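Local coordinates for CBS domain-containing protein CBSX1, chloroplastic (Arabidopsis thaliana, PDB 4GQW) that probably modulates chloroplast thioredoxins through its pair of CBS domains, a regulatory module that in relatives commonly binds adenosine-type nucleotides, at residues A[37-42]-A[116-121]; A[12-17]-A[46-51]. One frame throughout, in Å; residues are numbered along the deposited sequence.

Contact 1 of 2, residues A[37-42]-A[116-121]; sequences RITGFP and YRRLPV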
loop_
_atom_site.group_PDB
_atom_site.type_symbol
_atom_site.label_atom_id
_atom_site.label_comp_id
_atom_site.label_asym_id
_atom_site.label_seq_id
_atom_site.Cartn_x
_atom_site.Cartn_y
_atom_site.Cartn_z
ATOM N N ARG A 37 5.415 4.987 -6.504
ATOM C CA ARG A 37 4.149 4.316 -6.196
ATOM C C ARG A 37 4.124 3.669 -4.812
ATOM O O ARG A 37 3.719 2.516 -4.675
ATOM C CB ARG A 37 3.835 3.248 -7.248
ATOM C CG ARG A 37 3.426 3.780 -8.609
ATOM C CD ARG A 37 2.073 4.463 -8.560
ATOM N NE ARG A 37 1.483 4.593 -9.890
ATOM C CZ ARG A 37 0.296 5.142 -10.128
ATOM N NH1 ARG A 37 -0.430 5.619 -9.127
ATOM N NH2 ARG A 37 -0.166 5.214 -11.368
ATOM N N ILE A 38 4.555 4.401 -3.790
ATOM C CA ILE A 38 4.623 3.840 -2.444
ATOM C C ILE A 38 3.851 4.663 -1.419
ATOM O O ILE A 38 3.425 5.782 -1.702
ATOM C CB ILE A 38 6.072 3.685 -1.973
ATOM C CG1 ILE A 38 6.885 4.918 -2.370
ATOM C CG2 ILE A 38 6.688 2.430 -2.570
ATOM C CD1 ILE A 38 8.358 4.807 -2.064
ATOM N N THR A 39 3.683 4.101 -0.226
ATOM C CA THR A 39 2.921 4.755 0.831
ATOM C C THR A 39 3.816 5.213 1.979
ATOM O O THR A 39 3.355 5.878 2.906
ATOM C CB THR A 39 1.842 3.824 1.398
ATOM O OG1 THR A 39 2.459 2.778 2.158
ATOM C CG2 THR A 39 1.029 3.215 0.270
ATOM N N GLY A 40 5.092 4.851 1.918
ATOM C CA GLY A 40 6.041 5.258 2.937
ATOM C C GLY A 40 7.432 4.699 2.728
ATOM O O GLY A 40 7.650 3.864 1.853
ATOM N N PHE A 41 8.377 5.170 3.533
ATOM C CA PHE A 41 9.740 4.657 3.501
ATOM C C PHE A 41 10.295 4.458 4.897
ATOM O O PHE A 41 9.776 5.009 5.870
ATOM C CB PHE A 41 10.696 5.608 2.772
ATOM C CG PHE A 41 10.025 6.725 2.046
ATOM C CD1 PHE A 41 9.842 6.653 0.680
ATOM C CD2 PHE A 41 9.620 7.866 2.718
ATOM C CE1 PHE A 41 9.249 7.683 -0.002
ATOM C CE2 PHE A 41 9.020 8.898 2.042
ATOM C CZ PHE A 41 8.838 8.808 0.680
ATOM N N PRO A 42 11.367 3.665 4.996
ATOM C CA PRO A 42 12.194 3.659 6.199
ATOM C C PRO A 42 13.109 4.869 6.194
ATOM O O PRO A 42 13.499 5.346 5.130
ATOM C CB PRO A 42 13.015 2.379 6.046
ATOM C CG PRO A 42 13.103 2.180 4.584
ATOM C CD PRO A 42 11.778 2.618 4.045
ATOM N N TYR A 116 0.699 -4.979 10.800
ATOM C CA TYR A 116 1.893 -4.539 10.090
ATOM C C TYR A 116 2.015 -5.245 8.746
ATOM O O TYR A 116 1.922 -6.468 8.666
ATOM C CB TYR A 116 3.156 -4.786 10.919
ATOM C CG TYR A 116 3.169 -4.075 12.251
ATOM C CD1 TYR A 116 3.539 -2.742 12.348
ATOM C CD2 TYR A 116 2.816 -4.739 13.414
ATOM C CE1 TYR A 116 3.550 -2.093 13.568
ATOM C CE2 TYR A 116 2.825 -4.099 14.635
ATOM C CZ TYR A 116 3.191 -2.778 14.708
ATOM O OH TYR A 116 3.201 -2.138 15.923
ATOM N N ARG A 117 2.215 -4.466 7.691
ATOM C CA ARG A 117 2.464 -5.031 6.372
ATOM C C ARG A 117 3.948 -5.024 6.045
ATOM O O ARG A 117 4.402 -5.793 5.201
ATOM C CB ARG A 117 1.706 -4.256 5.294
ATOM C CG ARG A 117 0.230 -4.584 5.206
ATOM C CD ARG A 117 -0.352 -4.026 3.918
ATOM N NE ARG A 117 -1.744 -4.418 3.735
ATOM C CZ ARG A 117 -2.766 -3.570 3.755
ATOM N NH1 ARG A 117 -2.552 -2.275 3.942
ATOM N NH2 ARG A 117 -4.001 -4.016 3.581
ATOM N N ARG A 118 4.701 -4.149 6.703
ATOM C CA ARG A 118 6.116 -3.987 6.387
ATOM C C ARG A 118 7.002 -4.057 7.622
ATOM O O ARG A 118 6.755 -3.379 8.618
ATOM C CB ARG A 118 6.356 -2.654 5.679
ATOM C CG ARG A 118 5.431 -2.391 4.504
ATOM C CD ARG A 118 5.821 -1.116 3.781
ATOM N NE ARG A 118 4.753 -0.120 3.802
ATOM C CZ ARG A 118 4.949 1.176 4.017
ATOM N NH1 ARG A 118 6.173 1.635 4.236
ATOM N NH2 ARG A 118 3.923 2.015 4.018
ATOM N N LEU A 119 8.047 -4.870 7.540
ATOM C CA LEU A 119 9.043 -4.953 8.597
ATOM C C LEU A 119 10.434 -4.683 8.045
ATOM O O LEU A 119 10.875 -5.345 7.113
ATOM C CB LEU A 119 9.020 -6.334 9.254
ATOM C CG LEU A 119 7.817 -6.690 10.125
ATOM C CD1 LEU A 119 8.007 -8.078 10.707
ATOM C CD2 LEU A 119 7.650 -5.666 11.228
ATOM N N PRO A 120 11.131 -3.695 8.617
ATOM C CA PRO A 120 12.507 -3.389 8.217
ATOM C C PRO A 120 13.487 -4.504 8.580
ATOM O O PRO A 120 13.379 -5.124 9.644
ATOM C CB PRO A 120 12.824 -2.110 9.003
ATOM C CG PRO A 120 11.866 -2.116 10.139
ATOM C CD PRO A 120 10.619 -2.737 9.608
ATOM N N VAL A 121 14.435 -4.750 7.683
ATOM C CA VAL A 121 15.427 -5.798 7.869
ATOM C C VAL A 121 16.808 -5.186 8.004
ATOM O O VAL A 121 17.299 -4.528 7.081
ATOM C CB VAL A 121 15.451 -6.773 6.681
ATOM C CG1 VAL A 121 16.342 -7.959 7.000
ATOM C CG2 VAL A 121 14.047 -7.242 6.357
#
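The guanidinium group of R118 makes the close approaches of this contact, reaching T39 and the backbone of G40. R118 NH2 is modelled 2.5 Å from T39 OG1, a doubtfully short approach at an angle too poor for a hydrogen bond. The other terminal nitrogen, R118 NH1, stands 3.6 Å from G40 O, also unbonded, and 4.2 Å from F41 N. All these backbone and hydroxyl atoms meet the guanidinium plane obliquely. The arginine gets there because CG is anti to its own carbonyl carbon (chi1 -50°) and the chain bends at chi3 (-119°), swinging the flat group across T39 and G40. With no side chain, G40 leaves room for it: a CB there would come 3.3 Å from R118 NH2. T39 brings OG1 to R118 NH2 because the hydroxyl lies between its backbone N and carbonyl carbon (chi1 71°).

Strands 40-44 and 118-122 belong to the first and second CBS domains, where G40-F41-P42 and R118-L119-P120 hold equivalent places in the two repeats. They come from two separate sheets that face each other in the CBS-pair, or Bateman, module, and no hydrogen bond joins the two segments. Further along, the prolines point toward each other across the same interface, with P42 CB and P120 CB 5.4 Å apart. F41 points away from 116-121, onto A29, L32 and L33 of helix 26-35, and L119 packs on I132 in its own domain. Next to R118, R117 makes a salt bridge through NE with D56 of the second subunit.

Contact 2 of 2, residues A[12-17]-A[46-51]; sequences TKKEDL and EDWKLV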
loop_
_atom_site.group_PDB
_atom_site.type_symbol
_atom_site.label_atom_id
_atom_site.label_comp_id
_atom_site.label_asym_id
_atom_site.label_seq_id
_atom_site.Cartn_x
_atom_site.Cartn_y
_atom_site.Cartn_z
ATOM N N THR A 12 12.849 -7.371 0.329
ATOM C CA THR A 12 13.206 -6.425 -0.718
ATOM C C THR A 12 14.630 -5.931 -0.479
ATOM O O THR A 12 14.932 -5.365 0.570
ATOM C CB THR A 12 12.236 -5.229 -0.768
ATOM O OG1 THR A 12 10.888 -5.706 -0.878
ATOM C CG2 THR A 12 12.553 -4.343 -1.962
ATOM N N LYS A 13 15.500 -6.153 -1.459
ATOM C CA LYS A 13 16.928 -5.884 -1.307
ATOM C C LYS A 13 17.240 -4.394 -1.166
ATOM O O LYS A 13 16.423 -3.544 -1.518
ATOM C CB LYS A 13 17.709 -6.476 -2.483
ATOM C CG LYS A 13 17.150 -7.795 -3.006
ATOM C CD LYS A 13 17.159 -8.883 -1.944
ATOM C CE LYS A 13 16.521 -10.160 -2.463
ATOM N NZ LYS A 13 16.501 -11.227 -1.425
ATOM N N LYS A 14 18.435 -4.093 -0.663
ATOM C CA LYS A 14 18.842 -2.723 -0.343
ATOM C C LYS A 14 18.833 -1.762 -1.528
ATOM O O LYS A 14 18.325 -0.648 -1.422
ATOM C CB LYS A 14 20.232 -2.713 0.296
ATOM C CG LYS A 14 20.771 -1.315 0.548
ATOM C CD LYS A 14 22.169 -1.349 1.141
ATOM C CE LYS A 14 22.734 0.054 1.302
ATOM N NZ LYS A 14 24.087 0.044 1.922
ATOM N N GLU A 15 19.413 -2.189 -2.646
ATOM C CA GLU A 15 19.518 -1.333 -3.820
ATOM C C GLU A 15 18.133 -0.967 -4.333
ATOM O O GLU A 15 17.904 0.144 -4.808
ATOM C CB GLU A 15 20.303 -2.036 -4.925
ATOM C CG GLU A 15 21.458 -2.882 -4.425
ATOM C CD GLU A 15 21.424 -4.288 -4.989
ATOM O OE1 GLU A 15 20.388 -4.670 -5.577
ATOM O OE2 GLU A 15 22.433 -5.012 -4.848
ATOM N N ASP A 16 17.207 -1.913 -4.210
ATOM C CA ASP A 16 15.852 -1.754 -4.719
ATOM C C ASP A 16 14.940 -1.074 -3.701
ATOM O O ASP A 16 13.721 -1.043 -3.866
ATOM C CB ASP A 16 15.288 -3.119 -5.103
ATOM C CG ASP A 16 16.258 -3.931 -5.934
ATOM O OD1 ASP A 16 17.471 -3.637 -5.892
ATOM O OD2 ASP A 16 15.812 -4.869 -6.626
ATOM N N LEU A 17 15.538 -0.536 -2.645
ATOM C CA LEU A 17 14.786 0.192 -1.634
ATOM C C LEU A 17 14.722 1.672 -1.971
ATOM O O LEU A 17 15.605 2.211 -2.637
ATOM C CB LEU A 17 15.415 0.012 -0.251
ATOM C CG LEU A 17 15.254 -1.340 0.443
ATOM C CD1 LEU A 17 15.902 -1.294 1.811
ATOM C CD2 LEU A 17 13.787 -1.706 0.558
ATOM N N GLU A 46 23.112 8.879 7.913
ATOM C CA GLU A 46 24.136 8.947 6.880
ATOM C C GLU A 46 24.987 7.680 6.860
ATOM O O GLU A 46 25.632 7.365 5.859
ATOM C CB GLU A 46 25.014 10.183 7.082
ATOM C CG GLU A 46 24.235 11.480 7.282
ATOM C CD GLU A 46 23.378 11.849 6.090
ATOM O OE1 GLU A 46 23.700 11.422 4.962
ATOM O OE2 GLU A 46 22.377 12.571 6.279
ATOM N N ASP A 47 24.971 6.952 7.971
ATOM C CA ASP A 47 25.702 5.695 8.081
ATOM C C ASP A 47 24.798 4.514 7.734
ATOM O O ASP A 47 25.098 3.371 8.076
ATOM C CB ASP A 47 26.280 5.538 9.489
ATOM C CG ASP A 47 27.265 6.636 9.838
ATOM O OD1 ASP A 47 27.199 7.162 10.969
ATOM O OD2 ASP A 47 28.109 6.971 8.981
ATOM N N TRP A 48 23.693 4.812 7.055
ATOM C CA TRP A 48 22.731 3.805 6.604
ATOM C C TRP A 48 22.130 2.958 7.720
ATOM O O TRP A 48 21.727 1.817 7.496
ATOM C CB TRP A 48 23.340 2.909 5.524
ATOM C CG TRP A 48 23.001 3.346 4.142
ATOM C CD1 TRP A 48 23.696 4.223 3.365
ATOM C CD2 TRP A 48 21.869 2.934 3.371
ATOM N NE1 TRP A 48 23.069 4.381 2.153
ATOM C CE2 TRP A 48 21.945 3.599 2.133
ATOM C CE3 TRP A 48 20.798 2.068 3.606
ATOM C CZ2 TRP A 48 20.994 3.423 1.133
ATOM C CZ3 TRP A 48 19.858 1.894 2.614
ATOM C CH2 TRP A 48 19.961 2.567 1.394
ATOM N N LYS A 49 22.058 3.522 8.919
ATOM C CA LYS A 49 21.410 2.843 10.030
ATOM C C LYS A 49 19.970 3.320 10.175
ATOM O O LYS A 49 19.698 4.520 10.138
ATOM C CB LYS A 49 22.186 3.079 11.325
ATOM C CG LYS A 49 23.588 2.507 11.305
ATOM C CD LYS A 49 24.286 2.687 12.643
ATOM C CE LYS A 49 25.668 2.052 12.620
ATOM N NZ LYS A 49 26.418 2.250 13.888
ATOM N N LEU A 50 19.054 2.370 10.330
ATOM C CA LEU A 50 17.633 2.672 10.441
ATOM C C LEU A 50 17.363 3.595 11.622
ATOM O O LEU A 50 17.779 3.321 12.746
ATOM C CB LEU A 50 16.830 1.382 10.599
ATOM C CG LEU A 50 15.307 1.520 10.582
ATOM C CD1 LEU A 50 14.824 1.825 9.179
ATOM C CD2 LEU A 50 14.654 0.255 11.113
ATOM N N VAL A 51 16.673 4.699 11.363
ATOM C CA VAL A 51 16.407 5.663 12.419
ATOM C C VAL A 51 14.909 5.896 12.595
ATOM O O VAL A 51 14.475 6.479 13.588
ATOM C CB VAL A 51 17.160 6.993 12.179
ATOM C CG1 VAL A 51 16.457 7.834 11.134
ATOM C CG2 VAL A 51 17.306 7.765 13.477
#
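K14 lays its side chain over one face of the W48 indole, the aliphatic chain and the ammonium group meeting different rings. CE sits almost squarely above the six-membered ring, 3.4 Å from its centroid and 4° off the normal, a CH-pi contact. NZ hangs over the five-membered ring, 4.1 Å from its centroid and 15° off the normal, which makes a cation-pi pair. Further back, K14 CG passes 3.9 Å from W48 CZ3, so the lysine crosses the bicycle from its benzo rim inward. It can span that distance because CG is anti to the backbone N (chi1 175°) and every later torsion is extended.

K14 starts a type I turn that L17 N closes on K14 O at 3.0 Å. W48, at positive phi, lies in the loop joining strands 40-44 and 50-55, where D45 OD2 accepts a hydrogen bond from K49 N; the backbone of W48 pairs with L128 of the second CBS domain. A serine in place of W48 would probably leave the K14 ammonium without its aromatic partner and the long lysine chain free to swing. The ammonium is probably drawn to the pi electrons by electrostatics, while the CE contact adds dispersion, strengthened by the polarised C-H bonds beside the charge; at this surface site the lysine probably keeps part of its hydration.

In the fold
Contact 1 is partly buried and lies near the middle of the chain, about 3 Å from its centre, whereas contact 2 is a surface contact about 10 Å out; their own centres are 12 Å apart. They share the hairpin of strands 40-44 and 50-55: contact 1 uses its first strand, contact 2 the connecting loop and the start of its second. The two meet at L50, whose CD1 is 3.7 Å from P42 CB and whose CD2 is 3.7 Å from P120 CB. Each carries one cationic side chain from one segment to the other, but in contact 1 an arginine faces backbone and a hydroxyl between the two domains, while in contact 2 a lysine rides on an aromatic ring.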